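Local coordinates for protein acyl-coenzyme A oxidase 1 (Yarrowia lipolytica, PDB 5Y9D) that uses FAD to oxidise saturated acyl-CoAs to trans-2-enoyl-CoAs, transferring the electrons to oxygen to give hydrogen peroxide in peroxisomal fatty acid beta-oxidation, at residues Ala366-Glu377 with Arg570-Arg580. Numbering follows the deposited sequence.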
ATOM      1  N   ALA A 366      -7.758 -12.121  13.302  1.00 24.33           N
ATOM      2  CA  ALA A 366      -7.202 -13.419  13.640  1.00 25.53           C
ATOM      3  C   ALA A 366      -5.750 -13.551  13.169  1.00 25.16           C
ATOM      4  O   ALA A 366      -4.889 -14.004  13.931  1.00 24.59           O
ATOM      5  CB  ALA A 366      -8.058 -14.515  13.070  1.00 25.51           C
ATOM      6  N   TYR A 367      -5.473 -13.095  11.961  1.00 25.72           N
ATOM      7  CA  TYR A 367      -4.095 -13.072  11.432  1.00 28.94           C
ATOM      8  C   TYR A 367      -3.232 -12.426  12.484  1.00 30.31           C
ATOM      9  O   TYR A 367      -2.257 -13.006  12.955  1.00 34.61           O
ATOM     10  CB  TYR A 367      -3.996 -12.260  10.106  1.00 28.88           C
ATOM     11  CG  TYR A 367      -2.788 -12.516   9.232  1.00 30.17           C
ATOM     12  CD1 TYR A 367      -1.660 -13.169   9.711  1.00 33.80           C
ATOM     13  CD2 TYR A 367      -2.762 -12.088   7.909  1.00 33.87           C
ATOM     14  CE1 TYR A 367      -0.560 -13.414   8.905  1.00 31.49           C
ATOM     15  CE2 TYR A 367      -1.665 -12.331   7.093  1.00 34.16           C
ATOM     16  CZ  TYR A 367      -0.560 -12.984   7.618  1.00 33.03           C
ATOM     17  OH  TYR A 367       0.561 -13.235   6.856  1.00 38.45           O
ATOM     18  N   CYS A 368      -3.605 -11.207  12.852  1.00 32.37           N
ATOM     19  CA  CYS A 368      -2.865 -10.427  13.826  1.00 28.87           C
ATOM     20  C   CYS A 368      -2.616 -11.219  15.103  1.00 26.86           C
ATOM     21  O   CYS A 368      -1.466 -11.354  15.510  1.00 26.20           O
ATOM     22  CB  CYS A 368      -3.615  -9.125  14.126  1.00 29.45           C
ATOM     23  SG  CYS A 368      -2.807  -8.208  15.437  1.00 32.99           S
ATOM     24  N   TYR A 369      -3.659 -11.770  15.734  1.00 27.66           N
ATOM     25  CA  TYR A 369      -3.445 -12.602  16.974  1.00 27.50           C
ATOM     26  C   TYR A 369      -2.384 -13.661  16.704  1.00 27.56           C
ATOM     27  O   TYR A 369      -1.529 -13.897  17.546  1.00 27.64           O
ATOM     28  CB  TYR A 369      -4.736 -13.308  17.476  1.00 27.35           C
ATOM     29  CG  TYR A 369      -5.579 -12.551  18.492  1.00 26.26           C
ATOM     30  CD1 TYR A 369      -6.219 -11.379  18.159  1.00 27.53           C
ATOM     31  CD2 TYR A 369      -5.733 -13.011  19.779  1.00 27.67           C
ATOM     32  CE1 TYR A 369      -6.985 -10.687  19.080  1.00 27.79           C
ATOM     33  CE2 TYR A 369      -6.484 -12.314  20.721  1.00 27.64           C
ATOM     34  CZ  TYR A 369      -7.131 -11.174  20.359  1.00 28.00           C
ATOM     35  OH  TYR A 369      -7.912 -10.489  21.275  1.00 28.08           O
ATOM     36  N   ALA A 370      -2.440 -14.286  15.520  1.00 28.35           N
ATOM     37  CA  ALA A 370      -1.477 -15.332  15.128  1.00 30.20           C
ATOM     38  C   ALA A 370      -0.072 -14.787  14.975  1.00 32.76           C
ATOM     39  O   ALA A 370       0.929 -15.431  15.339  1.00 32.42           O
ATOM     40  CB  ALA A 370      -1.898 -16.007  13.826  1.00 31.14           C
ATOM     41  N   MET A 371       0.040 -13.586  14.432  1.00 31.75           N
ATOM     42  CA  MET A 371       1.379 -13.025  14.339  1.00 31.67           C
ATOM     43  C   MET A 371       2.130 -13.047  15.665  1.00 29.80           C
ATOM     44  O   MET A 371       3.311 -13.378  15.675  1.00 30.53           O
ATOM     45  CB  MET A 371       1.340 -11.638  13.761  1.00 33.16           C
ATOM     46  CG  MET A 371       1.094 -11.648  12.273  1.00 33.14           C
ATOM     47  SD  MET A 371       0.874  -9.938  11.874  1.00 36.34           S
ATOM     48  CE  MET A 371       0.720  -9.990  10.098  1.00 36.37           C
ATOM     49  N   LYS A 372       1.447 -12.760  16.775  1.00 29.50           N
ATOM     50  CA  LYS A 372       2.087 -12.768  18.104  1.00 28.63           C
ATOM     51  C   LYS A 372       2.612 -14.128  18.519  1.00 30.20           C
ATOM     52  O   LYS A 372       3.679 -14.215  19.128  1.00 29.65           O
ATOM     53  CB  LYS A 372       1.131 -12.259  19.199  1.00 29.10           C
ATOM     54  CG  LYS A 372       1.755 -12.092  20.582  1.00 29.49           C
ATOM     55  CD  LYS A 372       2.920 -11.103  20.557  1.00 31.70           C
ATOM     56  CE  LYS A 372       3.699 -11.131  21.859  1.00 34.90           C
ATOM     57  NZ  LYS A 372       2.989 -10.421  22.939  1.00 36.27           N
ATOM     58  N   MET A 373       1.848 -15.178  18.221  1.00 30.54           N
ATOM     59  CA  MET A 373       2.328 -16.559  18.405  1.00 32.88           C
ATOM     60  C   MET A 373       3.677 -16.772  17.655  1.00 32.18           C
ATOM     61  O   MET A 373       4.676 -17.185  18.257  1.00 38.88           O
ATOM     62  CB  MET A 373       1.279 -17.586  17.943  1.00 35.05           C
ATOM     63  CG  MET A 373      -0.175 -17.253  18.321  1.00 36.30           C
ATOM     64  SD  MET A 373      -0.398 -17.029  20.095  1.00 39.70           S
ATOM     65  CE  MET A 373      -1.363 -15.527  20.117  1.00 39.35           C
ATOM     66  N   GLY A 374       3.723 -16.437  16.377  1.00 28.88           N
ATOM     67  CA  GLY A 374       4.976 -16.403  15.623  1.00 29.49           C
ATOM     68  C   GLY A 374       6.084 -15.568  16.255  1.00 32.18           C
ATOM     69  O   GLY A 374       7.172 -16.073  16.563  1.00 33.74           O
ATOM     70  N   ALA A 375       5.833 -14.282  16.454  1.00 34.35           N
ATOM     71  CA  ALA A 375       6.814 -13.401  17.107  1.00 33.02           C
ATOM     72  C   ALA A 375       7.429 -14.013  18.386  1.00 35.79           C
ATOM     73  O   ALA A 375       8.633 -13.972  18.574  1.00 38.51           O
ATOM     74  CB  ALA A 375       6.168 -12.062  17.414  1.00 32.09           C
ATOM     75  N   ASP A 376       6.619 -14.616  19.252  1.00 40.67           N
ATOM     76  CA  ASP A 376       7.150 -15.196  20.501  1.00 44.26           C
ATOM     77  C   ASP A 376       8.061 -16.405  20.294  1.00 43.01           C
ATOM     78  O   ASP A 376       9.116 -16.453  20.888  1.00 45.15           O
ATOM     79  CB  ASP A 376       6.023 -15.553  21.488  1.00 47.91           C
ATOM     80  CG  ASP A 376       5.272 -14.320  21.995  1.00 49.24           C
ATOM     81  OD1 ASP A 376       5.882 -13.231  22.042  1.00 49.46           O
ATOM     82  OD2 ASP A 376       4.074 -14.438  22.336  1.00 49.36           O
ATOM     83  N   GLU A 377       7.683 -17.370  19.459  1.00 43.77           N
ATOM     84  CA  GLU A 377       8.575 -18.498  19.192  1.00 47.86           C
ATOM     85  C   GLU A 377       9.936 -17.979  18.745  1.00 45.46           C
ATOM     86  O   GLU A 377      10.960 -18.237  19.366  1.00 43.99           O
ATOM     87  CB  GLU A 377       8.022 -19.405  18.102  1.00 54.00           C
ATOM     88  CG  GLU A 377       6.763 -20.154  18.496  1.00 61.32           C
ATOM     89  CD  GLU A 377       6.203 -20.996  17.359  1.00 70.50           C
ATOM     90  OE1 GLU A 377       6.113 -20.476  16.211  1.00 70.88           O
ATOM     91  OE2 GLU A 377       5.835 -22.167  17.627  1.00 70.19           O
ATOM     92  N   ARG A 570       2.571 -20.076   6.427  1.00 24.82           N
ATOM     93  CA  ARG A 570       1.184 -19.953   6.863  1.00 26.33           C
ATOM     94  C   ARG A 570       0.773 -21.125   7.758  1.00 26.77           C
ATOM     95  O   ARG A 570       0.072 -20.918   8.757  1.00 24.77           O
ATOM     96  CB  ARG A 570       0.205 -19.783   5.715  1.00 30.00           C
ATOM     97  CG  ARG A 570      -1.238 -19.617   6.195  1.00 31.77           C
ATOM     98  CD  ARG A 570      -1.411 -18.348   7.062  1.00 33.94           C
ATOM     99  NE  ARG A 570      -2.418 -17.494   6.427  1.00 37.25           N
ATOM    100  CZ  ARG A 570      -2.175 -16.386   5.741  1.00 36.46           C
ATOM    101  NH1 ARG A 570      -0.961 -15.880   5.636  1.00 34.04           N
ATOM    102  NH2 ARG A 570      -3.189 -15.759   5.173  1.00 43.34           N
ATOM    103  N   GLN A 571       1.246 -22.330   7.410  1.00 26.70           N
ATOM    104  CA  GLN A 571       1.049 -23.549   8.215  1.00 28.07           C
ATOM    105  C   GLN A 571       1.723 -23.439   9.593  1.00 28.02           C
ATOM    106  O   GLN A 571       1.195 -23.896  10.600  1.00 28.95           O
ATOM    107  CB  GLN A 571       1.548 -24.788   7.423  1.00 29.79           C
ATOM    108  CG  GLN A 571       1.554 -26.118   8.169  1.00 28.88           C
ATOM    109  CD  GLN A 571       2.743 -26.264   9.101  1.00 28.59           C
ATOM    110  OE1 GLN A 571       3.836 -25.740   8.837  1.00 31.34           O
ATOM    111  NE2 GLN A 571       2.529 -26.918  10.218  1.00 28.20           N
ATOM    112  N   HIS A 572       2.892 -22.834   9.645  1.00 29.38           N
ATOM    113  CA  HIS A 572       3.551 -22.621  10.916  1.00 30.27           C
ATOM    114  C   HIS A 572       2.751 -21.728  11.871  1.00 31.91           C
ATOM    115  O   HIS A 572       2.691 -21.982  13.098  1.00 34.14           O
ATOM    116  CB  HIS A 572       4.910 -21.995  10.690  1.00 31.75           C
ATOM    117  CG  HIS A 572       5.815 -22.087  11.873  1.00 35.30           C
ATOM    118  ND1 HIS A 572       6.205 -23.290  12.413  1.00 37.18           N
ATOM    119  CD2 HIS A 572       6.441 -21.131  12.594  1.00 39.21           C
ATOM    120  CE1 HIS A 572       7.016 -23.074  13.431  1.00 39.71           C
ATOM    121  NE2 HIS A 572       7.182 -21.772  13.557  1.00 41.03           N
ATOM    122  N   LEU A 573       2.141 -20.680  11.331  1.00 30.78           N
ATOM    123  CA  LEU A 573       1.468 -19.709  12.192  1.00 31.07           C
ATOM    124  C   LEU A 573       0.181 -20.280  12.708  1.00 31.24           C
ATOM    125  O   LEU A 573      -0.113 -20.182  13.910  1.00 32.59           O
ATOM    126  CB  LEU A 573       1.195 -18.402  11.479  1.00 31.21           C
ATOM    127  CG  LEU A 573       2.349 -17.415  11.434  1.00 33.63           C
ATOM    128  CD1 LEU A 573       1.883 -16.200  10.625  1.00 35.70           C
ATOM    129  CD2 LEU A 573       2.810 -16.976  12.827  1.00 34.30           C
ATOM    130  N   ILE A 574      -0.583 -20.872  11.795  1.00 30.55           N
ATOM    131  CA  ILE A 574      -1.825 -21.558  12.153  1.00 31.65           C
ATOM    132  C   ILE A 574      -1.510 -22.581  13.246  1.00 32.24           C
ATOM    133  O   ILE A 574      -2.145 -22.585  14.294  1.00 33.17           O
ATOM    134  CB  ILE A 574      -2.489 -22.215  10.905  1.00 31.69           C
ATOM    135  CG1 ILE A 574      -3.092 -21.126  10.011  1.00 28.74           C
ATOM    136  CG2 ILE A 574      -3.513 -23.295  11.307  1.00 29.55           C
ATOM    137  CD1 ILE A 574      -3.505 -21.630   8.645  1.00 29.68           C
ATOM    138  N   SER A 575      -0.477 -23.390  13.032  1.00 34.18           N
ATOM    139  CA  SER A 575      -0.088 -24.392  14.039  1.00 36.26           C
ATOM    140  C   SER A 575       0.337 -23.776  15.343  1.00 35.58           C
ATOM    141  O   SER A 575       0.008 -24.315  16.393  1.00 37.58           O
ATOM    142  CB  SER A 575       1.052 -25.282  13.552  1.00 37.25           C
ATOM    143  OG  SER A 575       0.551 -26.353  12.806  1.00 38.98           O
ATOM    144  N   SER A 576       1.094 -22.679  15.288  1.00 34.20           N
ATOM    145  CA  SER A 576       1.555 -22.039  16.513  1.00 34.53           C
ATOM    146  C   SER A 576       0.412 -21.425  17.318  1.00 30.64           C
ATOM    147  O   SER A 576       0.450 -21.428  18.536  1.00 30.44           O
ATOM    148  CB  SER A 576       2.611 -20.977  16.217  1.00 39.36           C
ATOM    149  OG  SER A 576       3.667 -21.533  15.457  1.00 46.99           O
ATOM    150  N   PHE A 577      -0.598 -20.910  16.636  1.00 28.85           N
ATOM    151  CA  PHE A 577      -1.759 -20.339  17.305  1.00 27.90           C
ATOM    152  C   PHE A 577      -2.508 -21.406  18.072  1.00 29.71           C
ATOM    153  O   PHE A 577      -2.842 -21.204  19.236  1.00 29.47           O
ATOM    154  CB  PHE A 577      -2.697 -19.686  16.289  1.00 27.68           C
ATOM    155  CG  PHE A 577      -3.638 -18.667  16.870  1.00 28.51           C
ATOM    156  CD1 PHE A 577      -3.714 -18.418  18.246  1.00 29.06           C
ATOM    157  CD2 PHE A 577      -4.487 -17.976  16.034  1.00 28.83           C
ATOM    158  CE1 PHE A 577      -4.590 -17.486  18.747  1.00 28.33           C
ATOM    159  CE2 PHE A 577      -5.375 -17.049  16.538  1.00 29.74           C
ATOM    160  CZ  PHE A 577      -5.417 -16.794  17.896  1.00 28.59           C
ATOM    161  N   TYR A 578      -2.750 -22.553  17.440  1.00 30.51           N
ATOM    162  CA  TYR A 578      -3.425 -23.680  18.140  1.00 31.35           C
ATOM    163  C   TYR A 578      -2.631 -24.230  19.323  1.00 31.22           C
ATOM    164  O   TYR A 578      -3.200 -24.614  20.323  1.00 30.30           O
ATOM    165  CB  TYR A 578      -3.693 -24.826  17.166  1.00 29.22           C
ATOM    166  CG  TYR A 578      -4.867 -24.573  16.279  1.00 28.35           C
ATOM    167  CD1 TYR A 578      -6.102 -24.298  16.817  1.00 26.41           C
ATOM    168  CD2 TYR A 578      -4.750 -24.625  14.896  1.00 27.82           C
ATOM    169  CE1 TYR A 578      -7.189 -24.063  16.008  1.00 26.13           C
ATOM    170  CE2 TYR A 578      -5.850 -24.409  14.084  1.00 26.40           C
ATOM    171  CZ  TYR A 578      -7.069 -24.134  14.658  1.00 24.92           C
ATOM    172  OH  TYR A 578      -8.170 -23.900  13.886  1.00 24.98           O
ATOM    173  N   ALA A 579      -1.317 -24.283  19.179  1.00 32.00           N
ATOM    174  CA  ALA A 579      -0.457 -24.782  20.231  1.00 33.50           C
ATOM    175  C   ALA A 579      -0.555 -23.902  21.472  1.00 34.23           C
ATOM    176  O   ALA A 579      -0.437 -24.411  22.581  1.00 33.81           O
ATOM    177  CB  ALA A 579       0.987 -24.851  19.745  1.00 34.24           C
ATOM    178  N   ARG A 580      -0.754 -22.593  21.287  1.00 33.16           N
ATOM    179  CA  ARG A 580      -0.956 -21.672  22.426  1.00 34.48           C
ATOM    180  C   ARG A 580      -2.399 -21.700  22.998  1.00 32.11           C
ATOM    181  O   ARG A 580      -2.597 -21.510  24.191  1.00 31.01           O
ATOM    182  CB  ARG A 580      -0.605 -20.216  22.043  1.00 35.46           C
ATOM    183  CG  ARG A 580       0.864 -19.923  21.802  1.00 35.84           C
ATOM    184  CD  ARG A 580       1.633 -19.550  23.047  1.00 35.69           C
ATOM    185  NE  ARG A 580       1.364 -18.180  23.519  1.00 40.15           N
ATOM    186  CZ  ARG A 580       1.909 -17.057  23.040  1.00 38.50           C
ATOM    187  NH1 ARG A 580       2.750 -17.091  22.014  1.00 45.64           N
ATOM    188  NH2 ARG A 580       1.618 -15.884  23.600  1.00 36.25           N
TER
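One face of the Y367 ring receives the R570 guanidinium in a cation-pi contact, R570 CZ standing 4.5 Å from the ring centroid and 24° off its normal; M371 CE lies over the opposite face, toward the rim, and L573 CD1 meets its edge. The F577 ring turns one face to the backbone of A370, while M373 CG and Y369 CB approach obliquely. A chi1 of -159° holds CG away from the backbone N and carries the F577 ring in among A366, Y369, A370 and M373 as a knob. M373 SD makes an oblique Met-aromatic contact with it, 5.0 Å from the centroid, and also lies 3.6 Å above the guanidinium plane of R580, over its centre. At the edge of that guanidinium, D376 OD2 takes both end nitrogens, R580 NH1 at 3.0 Å and NH2 at 3.1 Å, in a salt bridge bent at each hydrogen; NH2 also bonds F50 O. A lysine in place of R580 has no guanidinium, and would probably leave D376 OD2 with at most one donor from it and M373 SD without its flat partner. The helices, parts of 355-391 and 558-581, cross at 88° with axes 8.3 Å apart. G374 permits this approach: L573 CD2 lies 3.6 Å from G374 CA, where a CB would clash. E377 OE1 is 2.8 Å from S576 OG, whose proton could instead serve H572 O. The contact thus joins the C-alpha1 region to C-terminal helices through an apolar centre round F577 and L573; R580 probably balances the charge of D376, while R570, bonded to S603, pairs with E606.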